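Local coordinates for L protein (CAS virus, PDB 5MV0), which is a reptarenavirus polymerase whose N-terminal endonuclease domain probably cleaves capped host RNAs to supply primers for viral transcription by cap-snatching, at residues D33-I42 against I168-I179. Residues are numbered along the deposited sequence; the frame is centred on the assembly and turned at random.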
ATOM      1  N   ASP B  33      10.552 -15.957  -5.701  1.00 20.37           N
ATOM      2  CA  ASP B  33      10.267 -17.378  -5.876  1.00 21.24           C
ATOM      3  C   ASP B  33       8.819 -17.587  -6.319  1.00 16.97           C
ATOM      4  O   ASP B  33       7.896 -17.164  -5.615  1.00 18.23           O
ATOM      5  CB  ASP B  33      10.562 -18.116  -4.577  1.00 21.10           C
ATOM      6  CG  ASP B  33      10.365 -19.620  -4.695  1.00 28.40           C
ATOM      7  OD1 ASP B  33      11.359 -20.358  -4.567  1.00 34.91           O
ATOM      8  OD2 ASP B  33       9.219 -20.076  -4.885  1.00 26.42           O
ATOM      9  N   PRO B  34       8.579 -18.202  -7.481  1.00 18.93           N
ATOM     10  CA  PRO B  34       7.197 -18.353  -7.964  1.00 17.13           C
ATOM     11  C   PRO B  34       6.270 -19.081  -7.011  1.00 19.43           C
ATOM     12  O   PRO B  34       5.123 -18.650  -6.833  1.00 16.76           O
ATOM     13  CB  PRO B  34       7.374 -19.136  -9.278  1.00 18.74           C
ATOM     14  CG  PRO B  34       8.756 -18.797  -9.726  1.00 23.19           C
ATOM     15  CD  PRO B  34       9.568 -18.670  -8.466  1.00 23.46           C
ATOM     16  N   TYR B  35       6.716 -20.186  -6.401  1.00 18.12           N
ATOM     17  CA  TYR B  35       5.805 -20.940  -5.546  1.00 21.26           C
ATOM     18  C   TYR B  35       5.538 -20.198  -4.254  1.00 17.49           C
ATOM     19  O   TYR B  35       4.404 -20.189  -3.761  1.00 16.34           O
ATOM     20  CB  TYR B  35       6.360 -22.332  -5.242  1.00 21.82           C
ATOM     21  CG  TYR B  35       6.324 -23.270  -6.425  1.00 24.40           C
ATOM     22  CD1 TYR B  35       6.935 -24.518  -6.363  1.00 29.52           C
ATOM     23  CD2 TYR B  35       5.675 -22.910  -7.605  1.00 23.17           C
ATOM     24  CE1 TYR B  35       6.907 -25.378  -7.441  1.00 30.77           C
ATOM     25  CE2 TYR B  35       5.637 -23.767  -8.692  1.00 26.39           C
ATOM     26  CZ  TYR B  35       6.257 -25.001  -8.601  1.00 30.56           C
ATOM     27  OH  TYR B  35       6.231 -25.860  -9.671  1.00 34.27           O
ATOM     28  N   LYS B  36       6.578 -19.594  -3.680  1.00 17.14           N
ATOM     29  CA  LYS B  36       6.392 -18.800  -2.478  1.00 17.98           C
ATOM     30  C   LYS B  36       5.489 -17.609  -2.757  1.00 14.25           C
ATOM     31  O   LYS B  36       4.642 -17.248  -1.931  1.00 15.99           O
ATOM     32  CB  LYS B  36       7.754 -18.345  -1.965  1.00 21.70           C
ATOM     33  CG  LYS B  36       7.778 -17.972  -0.517  1.00 27.89           C
ATOM     34  CD  LYS B  36       9.219 -17.924  -0.028  1.00 30.82           C
ATOM     35  CE  LYS B  36       9.290 -17.514   1.424  1.00 31.42           C
ATOM     36  NZ  LYS B  36      10.698 -17.573   1.879  1.00 36.10           N
ATOM     37  N   LEU B  37       5.671 -16.975  -3.915  1.00 13.24           N
ATOM     38  CA  LEU B  37       4.812 -15.856  -4.286  1.00 13.45           C
ATOM     39  C   LEU B  37       3.375 -16.310  -4.481  1.00 14.91           C
ATOM     40  O   LEU B  37       2.429 -15.624  -4.057  1.00 15.50           O
ATOM     41  CB  LEU B  37       5.337 -15.202  -5.562  1.00 16.33           C
ATOM     42  CG  LEU B  37       4.561 -13.962  -6.019  1.00 15.49           C
ATOM     43  CD1 LEU B  37       4.795 -12.803  -5.060  1.00 15.51           C
ATOM     44  CD2 LEU B  37       4.956 -13.583  -7.423  1.00 22.44           C
ATOM     45  N   ALA B  38       3.183 -17.460  -5.133  1.00 13.82           N
ATOM     46  CA  ALA B  38       1.826 -17.958  -5.339  1.00 17.37           C
ATOM     47  C   ALA B  38       1.127 -18.202  -4.011  1.00 17.17           C
ATOM     48  O   ALA B  38      -0.057 -17.874  -3.857  1.00 15.39           O
ATOM     49  CB  ALA B  38       1.831 -19.244  -6.181  1.00 15.41           C
ATOM     50  N   MET B  39       1.843 -18.768  -3.027  1.00 13.91           N
ATOM     51  CA  MET B  39       1.188 -19.038  -1.748  1.00 14.44           C
ATOM     52  C   MET B  39       0.892 -17.744  -0.999  1.00 15.51           C
ATOM     53  O   MET B  39      -0.141 -17.633  -0.322  1.00 13.98           O
ATOM     54  CB  MET B  39       2.041 -19.991  -0.896  1.00 18.82           C
ATOM     55  CG  MET B  39       2.201 -21.424  -1.486  1.00 15.00           C
ATOM     56  SD  MET B  39       0.738 -22.133  -2.313  1.00 19.01           S
ATOM     57  CE  MET B  39      -0.397 -22.325  -0.934  1.00 17.16           C
ATOM     58  N   SER B  40       1.762 -16.743  -1.121  1.00 14.09           N
ATOM     59  CA  SER B  40       1.474 -15.451  -0.503  1.00 13.37           C
ATOM     60  C   SER B  40       0.236 -14.808  -1.127  1.00 13.39           C
ATOM     61  O   SER B  40      -0.587 -14.214  -0.421  1.00 14.48           O
ATOM     62  CB  SER B  40       2.700 -14.534  -0.623  1.00 16.84           C
ATOM     63  OG  SER B  40       2.360 -13.199  -0.278  1.00 24.10           O
ATOM     64  N   ALA B  41       0.077 -14.935  -2.443  1.00 12.12           N
ATOM     65  CA  ALA B  41      -1.108 -14.404  -3.110  1.00 15.72           C
ATOM     66  C   ALA B  41      -2.376 -15.086  -2.618  1.00 16.95           C
ATOM     67  O   ALA B  41      -3.391 -14.423  -2.370  1.00 15.22           O
ATOM     68  CB  ALA B  41      -0.961 -14.579  -4.619  1.00 12.63           C
ATOM     69  N   ILE B  42      -2.333 -16.414  -2.461  1.00 13.89           N
ATOM     70  CA  ILE B  42      -3.483 -17.155  -1.949  1.00 13.23           C
ATOM     71  C   ILE B  42      -3.800 -16.740  -0.518  1.00 12.18           C
ATOM     72  O   ILE B  42      -4.970 -16.533  -0.161  1.00 13.19           O
ATOM     73  CB  ILE B  42      -3.222 -18.667  -2.075  1.00 15.84           C
ATOM     74  CG1 ILE B  42      -3.200 -19.051  -3.555  1.00 16.39           C
ATOM     75  CG2 ILE B  42      -4.251 -19.488  -1.254  1.00 16.72           C
ATOM     76  CD1 ILE B  42      -2.522 -20.405  -3.839  1.00 19.81           C
ATOM     77  N   ILE B 168       0.807 -20.427 -11.990  1.00 16.03           N
ATOM     78  CA  ILE B 168       2.126 -20.795 -11.472  1.00 15.50           C
ATOM     79  C   ILE B 168       2.111 -22.216 -10.920  1.00 21.03           C
ATOM     80  O   ILE B 168       2.944 -23.054 -11.288  1.00 20.33           O
ATOM     81  CB  ILE B 168       2.574 -19.787 -10.404  1.00 13.13           C
ATOM     82  CG1 ILE B 168       2.996 -18.474 -11.067  1.00 17.41           C
ATOM     83  CG2 ILE B 168       3.695 -20.358  -9.544  1.00 17.28           C
ATOM     84  CD1 ILE B 168       3.091 -17.315 -10.100  1.00 16.10           C
ATOM     85  N   LEU B 169       1.166 -22.507 -10.023  1.00 13.78           N
ATOM     86  CA  LEU B 169       1.124 -23.809  -9.359  1.00 18.58           C
ATOM     87  C   LEU B 169       0.793 -24.951 -10.317  1.00 23.41           C
ATOM     88  O   LEU B 169       1.127 -26.105 -10.023  1.00 20.41           O
ATOM     89  CB  LEU B 169       0.101 -23.777  -8.221  1.00 16.81           C
ATOM     90  CG  LEU B 169       0.368 -22.798  -7.059  1.00 19.24           C
ATOM     91  CD1 LEU B 169      -0.874 -22.617  -6.189  1.00 19.86           C
ATOM     92  CD2 LEU B 169       1.550 -23.246  -6.196  1.00 17.49           C
ATOM     93  N   SER B 170       0.152 -24.662 -11.452  1.00 19.92           N
ATOM     94  CA  SER B 170      -0.260 -25.703 -12.392  1.00 23.40           C
ATOM     95  C   SER B 170       0.832 -26.110 -13.371  1.00 22.00           C
ATOM     96  O   SER B 170       0.647 -27.088 -14.101  1.00 26.60           O
ATOM     97  CB  SER B 170      -1.481 -25.240 -13.187  1.00 25.25           C
ATOM     98  OG  SER B 170      -2.593 -25.155 -12.322  1.00 32.68           O
ATOM     99  N   TYR B 171       1.951 -25.390 -13.416  1.00 26.95           N
ATOM    100  CA  TYR B 171       2.978 -25.697 -14.405  1.00 26.77           C
ATOM    101  C   TYR B 171       3.655 -27.034 -14.123  1.00 30.11           C
ATOM    102  O   TYR B 171       3.955 -27.789 -15.051  1.00 30.17           O
ATOM    103  CB  TYR B 171       4.013 -24.582 -14.439  1.00 31.01           C
ATOM    104  CG  TYR B 171       5.125 -24.819 -15.432  1.00 39.66           C
ATOM    105  CD1 TYR B 171       6.406 -25.146 -14.999  1.00 40.67           C
ATOM    106  CD2 TYR B 171       4.899 -24.703 -16.801  1.00 44.91           C
ATOM    107  CE1 TYR B 171       7.439 -25.353 -15.908  1.00 46.63           C
ATOM    108  CE2 TYR B 171       5.927 -24.912 -17.719  1.00 48.56           C
ATOM    109  CZ  TYR B 171       7.195 -25.235 -17.264  1.00 52.93           C
ATOM    110  OH  TYR B 171       8.222 -25.448 -18.162  1.00 52.63           O
ATOM    111  N   SER B 172       3.918 -27.337 -12.854  1.00 20.73           N
ATOM    112  CA  SER B 172       4.596 -28.564 -12.459  1.00 26.25           C
ATOM    113  C   SER B 172       3.991 -29.047 -11.151  1.00 26.83           C
ATOM    114  O   SER B 172       3.764 -28.242 -10.241  1.00 22.06           O
ATOM    115  CB  SER B 172       6.103 -28.333 -12.286  1.00 26.08           C
ATOM    116  OG  SER B 172       6.689 -29.369 -11.509  1.00 23.79           O
ATOM    117  N   ASP B 173       3.733 -30.362 -11.051  1.00 18.30           N
ATOM    118  CA  ASP B 173       3.128 -30.878  -9.824  1.00 19.08           C
ATOM    119  C   ASP B 173       4.101 -30.895  -8.650  1.00 13.72           C
ATOM    120  O   ASP B 173       3.721 -31.344  -7.569  1.00 16.75           O
ATOM    121  CB  ASP B 173       2.523 -32.275 -10.046  1.00 16.55           C
ATOM    122  CG  ASP B 173       3.572 -33.382 -10.260  1.00 19.74           C
ATOM    123  OD1 ASP B 173       4.751 -33.253  -9.844  1.00 17.57           O
ATOM    124  OD2 ASP B 173       3.178 -34.438 -10.821  1.00 17.92           O
ATOM    125  N   LYS B 174       5.299 -30.352  -8.858  1.00 18.34           N
ATOM    126  CA  LYS B 174       6.256 -30.145  -7.775  1.00 24.94           C
ATOM    127  C   LYS B 174       5.639 -29.116  -6.769  1.00 26.57           C
ATOM    128  O   LYS B 174       6.002 -29.094  -5.629  1.00 21.17           O
ATOM    129  CB  LYS B 174       7.668 -29.730  -8.237  1.00 28.06           C
ATOM    130  CG  LYS B 174       8.732 -30.838  -8.128  1.00 40.66           C
ATOM    131  CD  LYS B 174      10.015 -30.490  -7.291  1.00 52.12           C
ATOM    132  CE  LYS B 174      10.370 -31.518  -6.181  1.00 52.01           C
ATOM    133  NZ  LYS B 174      11.300 -31.306  -5.036  1.00 51.85           N
ATOM    134  N   SER B 175       4.701 -28.289  -7.228  1.00 18.15           N
ATOM    135  CA  SER B 175       3.980 -27.370  -6.356  1.00 20.20           C
ATOM    136  C   SER B 175       3.155 -28.096  -5.305  1.00 21.31           C
ATOM    137  O   SER B 175       2.750 -27.462  -4.322  1.00 19.43           O
ATOM    138  CB  SER B 175       3.089 -26.471  -7.207  1.00 22.00           C
ATOM    139  OG  SER B 175       2.110 -27.245  -7.860  1.00 18.58           O
ATOM    140  N   SER B 176       2.938 -29.415  -5.460  1.00 14.37           N
ATOM    141  CA  SER B 176       2.225 -30.197  -4.449  1.00 15.08           C
ATOM    142  C   SER B 176       2.886 -30.132  -3.077  1.00 15.23           C
ATOM    143  O   SER B 176       2.213 -30.366  -2.067  1.00 17.06           O
ATOM    144  CB  SER B 176       2.113 -31.678  -4.866  1.00 15.91           C
ATOM    145  OG  SER B 176       1.486 -31.824  -6.124  1.00 17.64           O
ATOM    146  N   GLN B 177       4.186 -29.863  -3.015  1.00 16.09           N
ATOM    147  CA  GLN B 177       4.846 -29.701  -1.724  1.00 15.76           C
ATOM    148  C   GLN B 177       4.485 -28.388  -1.047  1.00 18.95           C
ATOM    149  O   GLN B 177       4.771 -28.220   0.143  1.00 20.76           O
ATOM    150  CB  GLN B 177       6.359 -29.774  -1.904  1.00 22.92           C
ATOM    151  CG  GLN B 177       6.830 -31.121  -2.418  1.00 25.36           C
ATOM    152  CD  GLN B 177       8.272 -31.086  -2.845  1.00 25.95           C
ATOM    153  OE1 GLN B 177       8.601 -31.430  -3.977  1.00 35.97           O
ATOM    154  NE2 GLN B 177       9.137 -30.673  -1.944  1.00 28.48           N
ATOM    155  N   TRP B 178       3.878 -27.464  -1.780  1.00 13.68           N
ATOM    156  CA  TRP B 178       3.496 -26.157  -1.267  1.00 16.53           C
ATOM    157  C   TRP B 178       2.009 -26.021  -0.981  1.00 21.41           C
ATOM    158  O   TRP B 178       1.632 -25.182  -0.158  1.00 17.29           O
ATOM    159  CB  TRP B 178       3.888 -25.064  -2.270  1.00 17.44           C
ATOM    160  CG  TRP B 178       5.361 -24.880  -2.417  1.00 21.80           C
ATOM    161  CD1 TRP B 178       6.218 -25.653  -3.148  1.00 20.88           C
ATOM    162  CD2 TRP B 178       6.154 -23.845  -1.829  1.00 18.68           C
ATOM    163  NE1 TRP B 178       7.499 -25.159  -3.044  1.00 24.78           N
ATOM    164  CE2 TRP B 178       7.484 -24.050  -2.242  1.00 21.17           C
ATOM    165  CE3 TRP B 178       5.866 -22.766  -0.992  1.00 19.78           C
ATOM    166  CZ2 TRP B 178       8.520 -23.216  -1.850  1.00 23.45           C
ATOM    167  CZ3 TRP B 178       6.896 -21.930  -0.610  1.00 20.30           C
ATOM    168  CH2 TRP B 178       8.208 -22.162  -1.038  1.00 24.01           C
ATOM    169  N   ILE B 179       1.155 -26.806  -1.635  1.00 19.25           N
ATOM    170  CA  ILE B 179      -0.289 -26.641  -1.502  1.00 19.31           C
ATOM    171  C   ILE B 179      -0.947 -28.016  -1.517  1.00 18.86           C
ATOM    172  O   ILE B 179      -0.545 -28.902  -2.279  1.00 18.30           O
ATOM    173  CB  ILE B 179      -0.834 -25.711  -2.614  1.00 16.39           C
ATOM    174  CG1 ILE B 179      -2.319 -25.375  -2.374  1.00 15.47           C
ATOM    175  CG2 ILE B 179      -0.574 -26.305  -4.018  1.00 16.35           C
ATOM    176  CD1 ILE B 179      -2.860 -24.286  -3.326  1.00 20.63           C
TER
HETATM  177  O   HOH W   1       4.051 -25.515 -10.815  1.00 26.88           O
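Tyr35 and Trp178 meet as an offset edge-to-face pair, planes at 68°: the CD1 edge of Tyr35 turns toward the five-membered ring of Trp178, its CD1 3.4 Å from Trp178 NE1. Tyr35 CB sits over the centre of that same indole face, 3.6 Å from the five-ring centroid, while Lys36 N lies over it nearer the rim. Beyond these segments, Lys26 of the second subunit makes a cation-pi contact with Trp178. On the Tyr35 ring, one face takes Ser175 CB in a CH-pi contact, and Ile168 CG2 comes in at the edge, 3.8 Å from CD2. With CG anti to its carbonyl carbon (chi1 -72°), the tyrosine reaches across to a water 2.5 Å from its OH, which also takes the N-H of Ser172 and appears to donate to Ile168 O, linking the phenol to a carbonyl in the last turn of helix 155-170 and to an N-H of the loop that follows. In this PDDEXK-type cap-snatching domain, the start of helix 34-57 thus packs on the end of helix 155-170 and the 3-10 turn after it. Leu169 enters as a knob among Tyr35, Ala38, Met39 and Ile42, its CD1 meeting Ile42 CD1 tip to tip at 3.6 Å. Met39, bent at chi2 and chi3, lays CE against Ile179 CB, 3.8 Å away.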